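Local structure of putative HMP/thiamine permease protein YkoE (5EDL) at residues A[8-13]-A[68-73]; A[23-28]-A[78-83]; A[74-79]-A[85-90]. The protein binds thiamine as the S component of an energy-coupling factor vitamin transporter and is probably responsible for moving it across the membrane. All blocks are in the same frame, centred on the assembly; numbering follows the deposited sequence.

Contact 1 of 3, residues A[8-13]-A[68-73]; sequences VIMSVI and EIIAAL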
ATOM      1  N   VAL A   8       4.844  -7.694 -15.054  1.00 32.86           N
ATOM      2  CA  VAL A   8       3.474  -8.044 -15.412  1.00 37.40           C
ATOM      3  C   VAL A   8       2.563  -8.315 -14.212  1.00 34.69           C
ATOM      4  O   VAL A   8       1.440  -7.808 -14.171  1.00 33.14           O
ATOM      5  CB  VAL A   8       3.431  -9.275 -16.334  1.00 45.44           C
ATOM      6  CG1 VAL A   8       1.991  -9.684 -16.601  1.00 47.01           C
ATOM      7  CG2 VAL A   8       4.155  -8.991 -17.644  1.00 48.40           C
ATOM      8  N   ILE A   9       3.020  -9.118 -13.249  1.00 33.63           N
ATOM      9  CA  ILE A   9       2.188  -9.427 -12.080  1.00 33.14           C
ATOM     10  C   ILE A   9       1.940  -8.176 -11.232  1.00 30.99           C
ATOM     11  O   ILE A   9       0.864  -7.999 -10.644  1.00 28.88           O
ATOM     12  CB  ILE A   9       2.811 -10.514 -11.182  1.00 37.88           C
ATOM     13  CG1 ILE A   9       1.924 -10.756  -9.968  1.00 40.78           C
ATOM     14  CG2 ILE A   9       4.177 -10.094 -10.684  1.00 41.25           C
ATOM     15  CD1 ILE A   9       2.560 -11.617  -8.925  1.00 50.37           C
ATOM     16  N   MET A  10       2.947  -7.314 -11.167  1.00 29.61           N
ATOM     17  CA  MET A  10       2.811  -6.074 -10.427  1.00 29.85           C
ATOM     18  C   MET A  10       1.692  -5.224 -11.031  1.00 30.41           C
ATOM     19  O   MET A  10       0.889  -4.640 -10.316  1.00 28.09           O
ATOM     20  CB  MET A  10       4.124  -5.294 -10.403  1.00 29.55           C
ATOM     21  CG  MET A  10       3.979  -3.986  -9.644  1.00 28.55           C
ATOM     22  SD  MET A  10       5.409  -2.912  -9.644  1.00 39.95           S
ATOM     23  CE  MET A  10       5.763  -2.738 -11.394  1.00 28.41           C
ATOM     24  N   SER A  11       1.632  -5.190 -12.357  1.00 33.44           N
ATOM     25  CA  SER A  11       0.604  -4.437 -13.060  1.00 32.88           C
ATOM     26  C   SER A  11      -0.798  -4.987 -12.817  1.00 35.11           C
ATOM     27  O   SER A  11      -1.738  -4.222 -12.598  1.00 32.74           O
ATOM     28  CB  SER A  11       0.896  -4.421 -14.562  1.00 33.99           C
ATOM     29  OG  SER A  11       2.101  -3.736 -14.834  1.00 38.04           O
ATOM     30  N   VAL A  12      -0.957  -6.307 -12.871  1.00 35.62           N
ATOM     31  CA  VAL A  12      -2.281  -6.874 -12.653  1.00 37.99           C
ATOM     32  C   VAL A  12      -2.782  -6.538 -11.251  1.00 30.73           C
ATOM     33  O   VAL A  12      -3.939  -6.174 -11.083  1.00 31.91           O
ATOM     34  CB  VAL A  12      -2.311  -8.404 -12.873  1.00 45.43           C
ATOM     35  CG1 VAL A  12      -1.728  -8.748 -14.236  1.00 45.30           C
ATOM     36  CG2 VAL A  12      -1.578  -9.128 -11.769  1.00 57.88           C
ATOM     37  N   ILE A  13      -1.909  -6.639 -10.253  1.00 28.52           N
ATOM     38  CA  ILE A  13      -2.274  -6.286  -8.884  1.00 32.33           C
ATOM     39  C   ILE A  13      -2.675  -4.807  -8.765  1.00 28.99           C
ATOM     40  O   ILE A  13      -3.640  -4.476  -8.079  1.00 32.76           O
ATOM     41  CB  ILE A  13      -1.126  -6.583  -7.899  1.00 35.37           C
ATOM     42  CG1 ILE A  13      -0.855  -8.088  -7.838  1.00 53.07           C
ATOM     43  CG2 ILE A  13      -1.458  -6.052  -6.504  1.00 28.76           C
ATOM     44  CD1 ILE A  13      -2.025  -8.899  -7.312  1.00 60.48           C
ATOM     45  N   GLU A  68       2.054   1.598  -6.896  1.00 22.00           N
ATOM     46  CA  GLU A  68       1.105   2.611  -6.436  1.00 21.03           C
ATOM     47  C   GLU A  68       0.800   3.631  -7.548  1.00 23.80           C
ATOM     48  O   GLU A  68      -0.335   4.087  -7.685  1.00 21.29           O
ATOM     49  CB  GLU A  68       1.654   3.317  -5.181  1.00 19.65           C
ATOM     50  CG  GLU A  68       0.742   4.392  -4.534  1.00 19.93           C
ATOM     51  CD  GLU A  68      -0.463   3.826  -3.772  1.00 20.27           C
ATOM     52  OE1 GLU A  68      -0.679   2.593  -3.773  1.00 20.35           O
ATOM     53  OE2 GLU A  68      -1.213   4.628  -3.185  1.00 20.32           O
ATOM     54  N   ILE A  69       1.820   4.002  -8.319  1.00 20.94           N
ATOM     55  CA  ILE A  69       1.618   4.892  -9.458  1.00 21.84           C
ATOM     56  C   ILE A  69       0.633   4.275 -10.454  1.00 22.19           C
ATOM     57  O   ILE A  69      -0.327   4.934 -10.882  1.00 27.44           O
ATOM     58  CB  ILE A  69       2.946   5.225 -10.162  1.00 24.10           C
ATOM     59  CG1 ILE A  69       3.800   6.125  -9.265  1.00 22.59           C
ATOM     60  CG2 ILE A  69       2.697   5.891 -11.548  1.00 23.89           C
ATOM     61  CD1 ILE A  69       5.215   6.290  -9.749  1.00 23.36           C
ATOM     62  N   ILE A  70       0.853   3.014 -10.810  1.00 22.08           N
ATOM     63  CA  ILE A  70      -0.039   2.338 -11.750  1.00 27.55           C
ATOM     64  C   ILE A  70      -1.472   2.242 -11.200  1.00 22.34           C
ATOM     65  O   ILE A  70      -2.441   2.504 -11.923  1.00 23.04           O
ATOM     66  CB  ILE A  70       0.472   0.930 -12.095  1.00 22.80           C
ATOM     67  CG1 ILE A  70       1.811   1.017 -12.845  1.00 26.20           C
ATOM     68  CG2 ILE A  70      -0.557   0.186 -12.922  1.00 28.00           C
ATOM     69  CD1 ILE A  70       2.566  -0.322 -12.920  1.00 26.63           C
ATOM     70  N   ALA A  71      -1.601   1.863  -9.929  1.00 21.55           N
ATOM     71  CA  ALA A  71      -2.910   1.793  -9.297  1.00 22.88           C
ATOM     72  C   ALA A  71      -3.620   3.165  -9.334  1.00 27.61           C
ATOM     73  O   ALA A  71      -4.806   3.239  -9.618  1.00 22.64           O
ATOM     74  CB  ALA A  71      -2.787   1.287  -7.841  1.00 20.83           C
ATOM     75  N   ALA A  72      -2.887   4.238  -9.035  1.00 26.40           N
ATOM     76  CA  ALA A  72      -3.457   5.592  -9.047  1.00 26.52           C
ATOM     77  C   ALA A  72      -3.860   6.033 -10.453  1.00 25.38           C
ATOM     78  O   ALA A  72      -4.907   6.674 -10.645  1.00 25.78           O
ATOM     79  CB  ALA A  72      -2.476   6.593  -8.454  1.00 25.56           C
ATOM     80  N   LEU A  73      -3.015   5.711 -11.426  1.00 23.94           N
ATOM     81  CA  LEU A  73      -3.291   6.015 -12.823  1.00 25.14           C
ATOM     82  C   LEU A  73      -4.606   5.375 -13.231  1.00 25.56           C
ATOM     83  O   LEU A  73      -5.472   6.016 -13.830  1.00 26.70           O
ATOM     84  CB  LEU A  73      -2.146   5.521 -13.736  1.00 25.35           C
ATOM     85  CG  LEU A  73      -2.448   5.338 -15.226  1.00 26.66           C
ATOM     86  CD1 LEU A  73      -2.905   6.674 -15.847  1.00 28.05           C
ATOM     87  CD2 LEU A  73      -1.246   4.767 -15.990  1.00 27.05           C
TER

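Contact 2 of 3, residues A[23-28]-A[78-83]; sequences LFTHFG and LGNPSG. With VIB (3-(4-amino-2-methyl-pyrimidin-5-ylmethyl)-5-(2-hydroxy-ethyl)-4-methyl-thiazol-3-ium), chain B.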
ATOM      1  N   LEU A  23     -13.612   2.531  -5.233  1.00 28.38           N
ATOM      2  CA  LEU A  23     -14.754   2.277  -4.364  1.00 34.99           C
ATOM      3  C   LEU A  23     -14.591   3.011  -3.032  1.00 31.17           C
ATOM      4  O   LEU A  23     -15.504   3.702  -2.573  1.00 28.89           O
ATOM      5  CB  LEU A  23     -14.922   0.771  -4.129  1.00 31.00           C
ATOM      6  CG  LEU A  23     -15.786   0.335  -2.943  1.00 38.43           C
ATOM      7  CD1 LEU A  23     -17.197   0.884  -3.058  1.00 44.40           C
ATOM      8  CD2 LEU A  23     -15.821  -1.194  -2.833  1.00 35.90           C
ATOM      9  N   PHE A  24     -13.413   2.881  -2.430  1.00 29.21           N
ATOM     10  CA  PHE A  24     -13.140   3.543  -1.155  1.00 25.89           C
ATOM     11  C   PHE A  24     -13.070   5.053  -1.287  1.00 26.75           C
ATOM     12  O   PHE A  24     -13.420   5.775  -0.357  1.00 25.39           O
ATOM     13  CB  PHE A  24     -11.848   3.007  -0.539  1.00 24.98           C
ATOM     14  CG  PHE A  24     -12.055   1.760   0.259  1.00 27.61           C
ATOM     15  CD1 PHE A  24     -12.307   1.829   1.618  1.00 31.36           C
ATOM     16  CD2 PHE A  24     -12.033   0.522  -0.347  1.00 29.04           C
ATOM     17  CE1 PHE A  24     -12.518   0.689   2.354  1.00 31.19           C
ATOM     18  CE2 PHE A  24     -12.236  -0.621   0.390  1.00 34.84           C
ATOM     19  CZ  PHE A  24     -12.490  -0.531   1.745  1.00 33.28           C
ATOM     20  N   THR A  25     -12.635   5.533  -2.445  1.00 24.92           N
ATOM     21  CA  THR A  25     -12.645   6.968  -2.687  1.00 25.01           C
ATOM     22  C   THR A  25     -14.077   7.505  -2.652  1.00 26.56           C
ATOM     23  O   THR A  25     -14.345   8.560  -2.057  1.00 26.63           O
ATOM     24  CB  THR A  25     -11.985   7.314  -4.024  1.00 25.13           C
ATOM     25  OG1 THR A  25     -10.569   7.208  -3.871  1.00 23.98           O
ATOM     26  CG2 THR A  25     -12.343   8.739  -4.459  1.00 28.90           C
ATOM     27  N   HIS A  26     -14.993   6.775  -3.276  1.00 28.75           N
ATOM     28  CA  HIS A  26     -16.400   7.177  -3.263  1.00 29.33           C
ATOM     29  C   HIS A  26     -16.935   7.235  -1.820  1.00 29.30           C
ATOM     30  O   HIS A  26     -17.554   8.223  -1.434  1.00 29.91           O
ATOM     31  CB  HIS A  26     -17.229   6.231  -4.132  1.00 37.28           C
ATOM     32  CG  HIS A  26     -17.193   6.578  -5.590  1.00 51.24           C
ATOM     33  ND1 HIS A  26     -17.694   7.764  -6.083  1.00 61.61           N
ATOM     34  CD2 HIS A  26     -16.707   5.901  -6.660  1.00 56.07           C
ATOM     35  CE1 HIS A  26     -17.520   7.802  -7.394  1.00 66.80           C
ATOM     36  NE2 HIS A  26     -16.924   6.684  -7.768  1.00 61.99           N
ATOM     37  N   PHE A  27     -16.664   6.190  -1.032  1.00 28.92           N
ATOM     38  CA  PHE A  27     -16.947   6.184   0.417  1.00 34.56           C
ATOM     39  C   PHE A  27     -16.376   7.404   1.138  1.00 32.12           C
ATOM     40  O   PHE A  27     -17.051   8.045   1.945  1.00 34.18           O
ATOM     41  CB  PHE A  27     -16.359   4.938   1.098  1.00 36.20           C
ATOM     42  CG  PHE A  27     -17.009   3.645   0.704  1.00 46.23           C
ATOM     43  CD1 PHE A  27     -18.249   3.622   0.092  1.00 48.96           C
ATOM     44  CD2 PHE A  27     -16.372   2.436   0.965  1.00 54.79           C
ATOM     45  CE1 PHE A  27     -18.845   2.414  -0.264  1.00 53.25           C
ATOM     46  CE2 PHE A  27     -16.960   1.227   0.613  1.00 58.67           C
ATOM     47  CZ  PHE A  27     -18.198   1.218  -0.003  1.00 55.38           C
ATOM     48  N   GLY A  28     -15.108   7.688   0.870  1.00 31.56           N
ATOM     49  CA  GLY A  28     -14.419   8.783   1.515  1.00 32.18           C
ATOM     50  C   GLY A  28     -15.044  10.132   1.233  1.00 29.46           C
ATOM     51  O   GLY A  28     -15.134  10.969   2.130  1.00 27.92           O
ATOM     52  N   LEU A  78     -10.512   5.169 -14.379  1.00 29.86           N
ATOM     53  CA  LEU A  78     -11.823   4.617 -14.046  1.00 30.51           C
ATOM     54  C   LEU A  78     -12.815   5.664 -13.547  1.00 31.69           C
ATOM     55  O   LEU A  78     -13.976   5.351 -13.324  1.00 32.63           O
ATOM     56  CB  LEU A  78     -11.687   3.518 -12.993  1.00 29.28           C
ATOM     57  CG  LEU A  78     -10.986   2.246 -13.473  1.00 28.63           C
ATOM     58  CD1 LEU A  78     -10.772   1.279 -12.329  1.00 30.57           C
ATOM     59  CD2 LEU A  78     -11.780   1.597 -14.601  1.00 35.15           C
ATOM     60  N   GLY A  79     -12.352   6.893 -13.347  1.00 31.87           N
ATOM     61  CA  GLY A  79     -13.258   7.990 -13.063  1.00 37.41           C
ATOM     62  C   GLY A  79     -13.175   8.633 -11.691  1.00 33.23           C
ATOM     63  O   GLY A  79     -14.162   9.199 -11.226  1.00 34.70           O
ATOM     64  N   ASN A  80     -12.017   8.566 -11.046  1.00 31.65           N
ATOM     65  CA  ASN A  80     -11.813   9.315  -9.803  1.00 31.67           C
ATOM     66  C   ASN A  80     -12.244  10.767 -10.007  1.00 33.71           C
ATOM     67  O   ASN A  80     -11.746  11.435 -10.904  1.00 35.35           O
ATOM     68  CB  ASN A  80     -10.355   9.255  -9.346  1.00 30.03           C
ATOM     69  CG  ASN A  80     -10.124   9.961  -8.013  1.00 30.17           C
ATOM     70  OD1 ASN A  80     -10.066  11.191  -7.946  1.00 31.44           O
ATOM     71  ND2 ASN A  80      -9.992   9.186  -6.950  1.00 33.84           N
ATOM     72  N   PRO A  81     -13.189  11.249  -9.186  1.00 35.10           N
ATOM     73  CA  PRO A  81     -13.806  12.574  -9.368  1.00 44.90           C
ATOM     74  C   PRO A  81     -12.809  13.735  -9.255  1.00 37.93           C
ATOM     75  O   PRO A  81     -13.064  14.821  -9.788  1.00 39.99           O
ATOM     76  CB  PRO A  81     -14.846  12.644  -8.234  1.00 46.35           C
ATOM     77  CG  PRO A  81     -15.012  11.235  -7.758  1.00 46.18           C
ATOM     78  CD  PRO A  81     -13.706  10.553  -7.998  1.00 41.06           C
ATOM     79  N   SER A  82     -11.691  13.510  -8.576  1.00 38.55           N
ATOM     80  CA  SER A  82     -10.688  14.558  -8.422  1.00 42.72           C
ATOM     81  C   SER A  82      -9.735  14.605  -9.615  1.00 44.51           C
ATOM     82  O   SER A  82      -8.811  15.413  -9.648  1.00 48.38           O
ATOM     83  CB  SER A  82      -9.897  14.358  -7.124  1.00 35.36           C
ATOM     84  OG  SER A  82      -8.820  13.454  -7.304  1.00 36.63           O
ATOM     85  N   GLY A  83      -9.955  13.733 -10.593  1.00 39.79           N
ATOM     86  CA  GLY A  83      -9.098  13.687 -11.763  1.00 37.12           C
ATOM     87  C   GLY A  83      -7.650  13.322 -11.471  1.00 33.37           C
ATOM     88  O   GLY A  83      -7.366  12.536 -10.559  1.00 35.44           O
TER
HETATM   89  CM2 VIB B 201      -4.434   6.238  -4.916  1.00 21.79           C
HETATM   90  N4A VIB B 201      -5.166   8.849  -0.843  1.00 17.01           N
HETATM   91  CM4 VIB B 201      -9.273  10.711   0.896  1.00 19.99           C
HETATM   92  O1  VIB B 201      -6.633  13.283   2.058  1.00 32.11           O
HETATM   93  C7  VIB B 201      -7.074  14.286   1.165  1.00 25.25           C
HETATM   94  C6  VIB B 201      -8.376  13.831   0.552  1.00 27.23           C
HETATM   95  C2  VIB B 201      -7.183  11.381  -2.321  1.00 27.58           C
HETATM   96  S1  VIB B 201      -7.221  12.827  -1.720  1.00 29.14           S
HETATM   97  C5  VIB B 201      -8.047  12.707  -0.414  1.00 28.09           C
HETATM   98  C4  VIB B 201      -8.442  11.331  -0.233  1.00 22.07           C
HETATM   99  N3  VIB B 201      -7.899  10.497  -1.446  1.00 21.60           N
HETATM  100  C7A VIB B 201      -8.171   9.068  -1.568  1.00 19.46           C
HETATM  101  C4A VIB B 201      -5.690   8.247  -2.050  1.00 21.35           C
HETATM  102  N3A VIB B 201      -4.889   7.569  -2.874  1.00 22.46           N
HETATM  103  C2A VIB B 201      -5.403   7.009  -4.004  1.00 23.11           C
HETATM  104  N1A VIB B 201      -6.740   7.127  -4.285  1.00 20.99           N
HETATM  105  C6A VIB B 201      -7.569   7.811  -3.455  1.00 18.53           C
HETATM  106  C5A VIB B 201      -7.027   8.368  -2.324  1.00 21.70           C

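Contact 3 of 3, residues A[74-79]-A[85-90]; sequences VECLLG and MVIVIG. With VIB (3-(4-amino-2-methyl-pyrimidin-5-ylmethyl)-5-(2-hydroxy-ethyl)-4-methyl-thiazol-3-ium), chain B.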
ATOM      1  N   VAL A  74      -4.750   4.099 -12.905  1.00 24.84           N
ATOM      2  CA  VAL A  74      -5.912   3.354 -13.336  1.00 25.42           C
ATOM      3  C   VAL A  74      -7.160   3.830 -12.589  1.00 25.70           C
ATOM      4  O   VAL A  74      -8.244   3.903 -13.171  1.00 26.79           O
ATOM      5  CB  VAL A  74      -5.707   1.837 -13.149  1.00 33.57           C
ATOM      6  CG1 VAL A  74      -7.003   1.087 -13.418  1.00 25.68           C
ATOM      7  CG2 VAL A  74      -4.599   1.342 -14.078  1.00 28.65           C
ATOM      8  N   GLU A  75      -7.001   4.162 -11.307  1.00 24.94           N
ATOM      9  CA  GLU A  75      -8.113   4.728 -10.550  1.00 25.51           C
ATOM     10  C   GLU A  75      -8.594   6.043 -11.197  1.00 26.85           C
ATOM     11  O   GLU A  75      -9.791   6.289 -11.305  1.00 27.99           O
ATOM     12  CB  GLU A  75      -7.724   4.962  -9.085  1.00 24.74           C
ATOM     13  CG  GLU A  75      -8.928   5.303  -8.217  1.00 28.89           C
ATOM     14  CD  GLU A  75      -8.540   5.864  -6.859  1.00 25.27           C
ATOM     15  OE1 GLU A  75      -7.368   5.699  -6.459  1.00 29.30           O
ATOM     16  OE2 GLU A  75      -9.410   6.481  -6.208  1.00 26.46           O
ATOM     17  N   CYS A  76      -7.647   6.869 -11.627  1.00 26.94           N
ATOM     18  CA  CYS A  76      -7.962   8.098 -12.346  1.00 28.46           C
ATOM     19  C   CYS A  76      -8.750   7.790 -13.619  1.00 29.60           C
ATOM     20  O   CYS A  76      -9.802   8.376 -13.864  1.00 31.04           O
ATOM     21  CB  CYS A  76      -6.683   8.874 -12.690  1.00 28.52           C
ATOM     22  SG  CYS A  76      -6.965  10.348 -13.741  1.00 30.94           S
ATOM     23  N   LEU A  77      -8.234   6.852 -14.413  1.00 31.93           N
ATOM     24  CA  LEU A  77      -8.877   6.431 -15.657  1.00 31.24           C
ATOM     25  C   LEU A  77     -10.306   5.938 -15.444  1.00 30.93           C
ATOM     26  O   LEU A  77     -11.191   6.232 -16.252  1.00 33.91           O
ATOM     27  CB  LEU A  77      -8.063   5.314 -16.346  1.00 35.37           C
ATOM     28  CG  LEU A  77      -6.649   5.655 -16.809  1.00 39.60           C
ATOM     29  CD1 LEU A  77      -6.038   4.505 -17.596  1.00 41.59           C
ATOM     30  CD2 LEU A  77      -6.641   6.947 -17.621  1.00 39.14           C
ATOM     31  N   LEU A  78     -10.512   5.169 -14.379  1.00 29.86           N
ATOM     32  CA  LEU A  78     -11.823   4.617 -14.046  1.00 30.51           C
ATOM     33  C   LEU A  78     -12.815   5.664 -13.547  1.00 31.69           C
ATOM     34  O   LEU A  78     -13.976   5.351 -13.324  1.00 32.63           O
ATOM     35  CB  LEU A  78     -11.687   3.518 -12.993  1.00 29.28           C
ATOM     36  CG  LEU A  78     -10.986   2.246 -13.473  1.00 28.63           C
ATOM     37  CD1 LEU A  78     -10.772   1.279 -12.329  1.00 30.57           C
ATOM     38  CD2 LEU A  78     -11.780   1.597 -14.601  1.00 35.15           C
ATOM     39  N   GLY A  79     -12.352   6.893 -13.347  1.00 31.87           N
ATOM     40  CA  GLY A  79     -13.258   7.990 -13.063  1.00 37.41           C
ATOM     41  C   GLY A  79     -13.175   8.633 -11.691  1.00 33.23           C
ATOM     42  O   GLY A  79     -14.162   9.199 -11.226  1.00 34.70           O
ATOM     43  N   MET A  85      -5.140  14.705  -9.993  1.00 33.06           N
ATOM     44  CA  MET A  85      -4.448  14.966  -8.727  1.00 32.59           C
ATOM     45  C   MET A  85      -4.332  13.668  -7.894  1.00 31.08           C
ATOM     46  O   MET A  85      -3.455  13.555  -7.038  1.00 29.59           O
ATOM     47  CB  MET A  85      -5.124  16.097  -7.923  1.00 46.35           C
ATOM     48  CG  MET A  85      -6.618  15.971  -7.647  1.00 47.81           C
ATOM     49  SD  MET A  85      -7.361  17.482  -6.919  1.00 51.56           S
ATOM     50  CE  MET A  85      -7.157  18.667  -8.243  1.00 67.76           C
ATOM     51  N   VAL A  86      -5.172  12.672  -8.171  1.00 29.59           N
ATOM     52  CA  VAL A  86      -5.042  11.405  -7.461  1.00 27.79           C
ATOM     53  C   VAL A  86      -3.740  10.700  -7.894  1.00 26.47           C
ATOM     54  O   VAL A  86      -3.156   9.948  -7.127  1.00 25.24           O
ATOM     55  CB  VAL A  86      -6.254  10.467  -7.686  1.00 27.54           C
ATOM     56  CG1 VAL A  86      -6.220   9.840  -9.090  1.00 27.31           C
ATOM     57  CG2 VAL A  86      -6.266   9.363  -6.611  1.00 26.23           C
ATOM     58  N   ILE A  87      -3.284  10.959  -9.117  1.00 28.64           N
ATOM     59  CA  ILE A  87      -2.022  10.390  -9.579  1.00 26.20           C
ATOM     60  C   ILE A  87      -0.850  11.031  -8.821  1.00 26.25           C
ATOM     61  O   ILE A  87       0.127  10.361  -8.506  1.00 25.26           O
ATOM     62  CB  ILE A  87      -1.829  10.555 -11.100  1.00 27.15           C
ATOM     63  CG1 ILE A  87      -2.901   9.745 -11.848  1.00 27.11           C
ATOM     64  CG2 ILE A  87      -0.420  10.113 -11.508  1.00 26.73           C
ATOM     65  CD1 ILE A  87      -2.986  10.017 -13.336  1.00 28.45           C
ATOM     66  N   VAL A  88      -0.975  12.319  -8.502  1.00 34.12           N
ATOM     67  CA  VAL A  88       0.035  12.997  -7.700  1.00 27.96           C
ATOM     68  C   VAL A  88       0.097  12.415  -6.286  1.00 26.80           C
ATOM     69  O   VAL A  88       1.177  12.093  -5.784  1.00 26.14           O
ATOM     70  CB  VAL A  88      -0.221  14.513  -7.591  1.00 33.58           C
ATOM     71  CG1 VAL A  88       0.938  15.179  -6.848  1.00 30.61           C
ATOM     72  CG2 VAL A  88      -0.428  15.148  -8.979  1.00 31.56           C
ATOM     73  N   ILE A  89      -1.052  12.267  -5.630  1.00 28.33           N
ATOM     74  CA  ILE A  89      -0.996  11.731  -4.273  1.00 27.53           C
ATOM     75  C   ILE A  89      -0.537  10.276  -4.326  1.00 24.23           C
ATOM     76  O   ILE A  89       0.114   9.783  -3.401  1.00 24.04           O
ATOM     77  CB  ILE A  89      -2.348  11.864  -3.509  1.00 26.58           C
ATOM     78  CG1 ILE A  89      -2.078  11.877  -1.988  1.00 26.61           C
ATOM     79  CG2 ILE A  89      -3.337  10.777  -3.937  1.00 25.78           C
ATOM     80  CD1 ILE A  89      -3.274  12.226  -1.100  1.00 27.80           C
ATOM     81  N   GLY A  90      -0.835   9.599  -5.431  1.00 26.64           N
ATOM     82  CA  GLY A  90      -0.351   8.240  -5.633  1.00 22.53           C
ATOM     83  C   GLY A  90       1.170   8.194  -5.689  1.00 25.99           C
ATOM     84  O   GLY A  90       1.801   7.376  -5.019  1.00 26.70           O
TER
HETATM   85  CM2 VIB B 201      -4.434   6.238  -4.916  1.00 21.79           C
HETATM   86  N4A VIB B 201      -5.166   8.849  -0.843  1.00 17.01           N
HETATM   87  CM4 VIB B 201      -9.273  10.711   0.896  1.00 19.99           C
HETATM   88  O1  VIB B 201      -6.633  13.283   2.058  1.00 32.11           O
HETATM   89  C7  VIB B 201      -7.074  14.286   1.165  1.00 25.25           C
HETATM   90  C6  VIB B 201      -8.376  13.831   0.552  1.00 27.23           C
HETATM   91  C2  VIB B 201      -7.183  11.381  -2.321  1.00 27.58           C
HETATM   92  S1  VIB B 201      -7.221  12.827  -1.720  1.00 29.14           S
HETATM   93  C5  VIB B 201      -8.047  12.707  -0.414  1.00 28.09           C
HETATM   94  C4  VIB B 201      -8.442  11.331  -0.233  1.00 22.07           C
HETATM   95  N3  VIB B 201      -7.899  10.497  -1.446  1.00 21.60           N
HETATM   96  C7A VIB B 201      -8.171   9.068  -1.568  1.00 19.46           C
HETATM   97  C4A VIB B 201      -5.690   8.247  -2.050  1.00 21.35           C
HETATM   98  N3A VIB B 201      -4.889   7.569  -2.874  1.00 22.46           N
HETATM   99  C2A VIB B 201      -5.403   7.009  -4.004  1.00 23.11           C
HETATM  100  N1A VIB B 201      -6.740   7.127  -4.285  1.00 20.99           N
HETATM  101  C6A VIB B 201      -7.569   7.811  -3.455  1.00 18.53           C
HETATM  102  C5A VIB B 201      -7.027   8.368  -2.324  1.00 21.70           C

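Contact 1 of 3, residues A[8-13]-A[68-73]
I70 reaches from helix 63-77 toward helix 4-35 and meets M10 and S11 with the last carbon of its chain, joining two helices predicted to span the membrane. The tighter half of the meeting is at S11, where I70 CD1 lies 3.9 Å from S11 OG. That hydroxyl makes its hydrogen bond within its own helix, to the carbonyl O of I7, and turns to I70 for van der Waals contact alone. M10 is buried, but its approach to I70 is slacker: its chain runs out straight and then bends at the sulfur (chi3 54°), which brings CE to 4.3 Å from I70 CD1. No hydrogen bond crosses between the segments, and the closest pair of CA atoms, S11 CA and I70 CA, is 6.9 Å apart. The open side is at V12, which points away from I70 and is exposed. Helix 63-77 also carries E68, which touches thiamine and is hydrogen-bonded to Y21 and Q93. Among the neighbouring helices, M10 packs on V66 and S67 of helix 63-77 and on I58 of helix 49-58, with W2 also touching its side chain, while I9 rests on M57 of helix 49-58 and I70 on S14 of helix 4-35.

Contact 2 of 3, residues A[23-28]-A[78-83]
N80 OD1 is gripped twice by S82, while the other arm of the same amide faces T25 across the contact. The hydroxyl of S82 donates from OG at 2.7 Å to N80 OD1, and the S82 backbone N donates to that oxygen at 2.9 Å, the latter bond bent to 141° at the hydrogen and forming an Asx turn. The two donors approach from opposite faces of the amide plane, which fixes its rotation. This local grip is a clear case of a loop orienting its own side chain for work outside the loop: with OD1 spoken for, ND2 points at helix 4-35. There it packs 3.5 Å from T25 CG2, the two side chains crossing at about a right angle, and hydrogen-bonds to E75 OE2. T25 OG1 is bonded to that same carboxylate oxygen and also to the carbonyl O of Y21. With OG1 beside the backbone N (chi1 -76°) and CG2 therefore anti to it, T25 presents its methyl to N80 and sets OG1 3.1 Å from C6A of the thiamine pyrimidine.

Toward solvent the fit is looser. T25 CG2 lies 4.2 Å from P81 CD, and H26 CE1 touches P81 CG obliquely at 4.3 Å. Replacing N80 with an alanine would probably leave E75 OE2 without one of its partners and deprive S82 of the acceptor that organises the turn.

E75 is thus held by another pocket residue, T25, and by N80 from behind. The N80 N-H directed at OE2 would be expected to favour negative charge on that oxygen, although the position of any proton shared with the pyrimidine is not settled, and the loop at 78-83 so contributes to the pocket from its second shell.

Contact 3 of 3, residues A[74-79]-A[85-90]
V86 takes the less common chi1 of 75°, with CG1 between its backbone N and carbonyl carbon, and so divides its two methyls between C76 and the ligand. E75 does the complementary thing from the other helix: CG is anti to the backbone N (chi1 -169°) and the chain stays extended, carrying the carboxylate to the pyrimidine of thiamine. One valine therefore serves as both helix-packing residue and pocket wall.

On the packing side V86 CG1 rests 3.8 Å from C76 CB. I87 comes to the same carbon along its longer branch, I87 CD1 lying 3.9 Å from C76 CB, with C76 SG close by. C76 CB is thus met from two directions roughly at right angles, and no hydrogen bond joins the two segments.

On the ligand side V86 CG2 stands over the pyrimidine, 3.3 Å from its N1A, and 3.8 Å from E75 OE1. E75 OE1 itself approaches N1A to 2.7 Å, a close polar meeting, while OE2 is turned back to its hydrogen-bond partners T25 and N80. One turn on, I89 CG2 lies 3.7 Å from N3A on the same side of the ring as V86. Q93, further along helix 85-103, and D129 and Y44 from other parts of the chain hydrogen-bond the vitamin. At the end of the first segment G79, with positive phi, completes a Schellman motif, its N bonded to C76 O at 3.0 Å.

The whole is a helical hairpin, 63-77 turning back as 85-103, whose inner face is part of the thiamine site of this ECF S component.

The three contacts follow helix 63-77 and the hairpin that continues from it. Contact 1 uses the early part of helix 4-35 and contact 2 its later part, about 17 Å away, centre to centre; along the chain their segments alternate. Contact 3 shares helix 63-77 with contact 1, at about 12 Å between centres, and follows it in series, contact 1 closing before contact 3 opens. With contact 2 it shares L78 and G79, about 8 Å between centres. A72 and L73 pack on V86 and I87, which makes contacts 1 and 3 physically continuous. Contacts 2 and 3 both touch thiamine, and E68 of contact 1 touches it too.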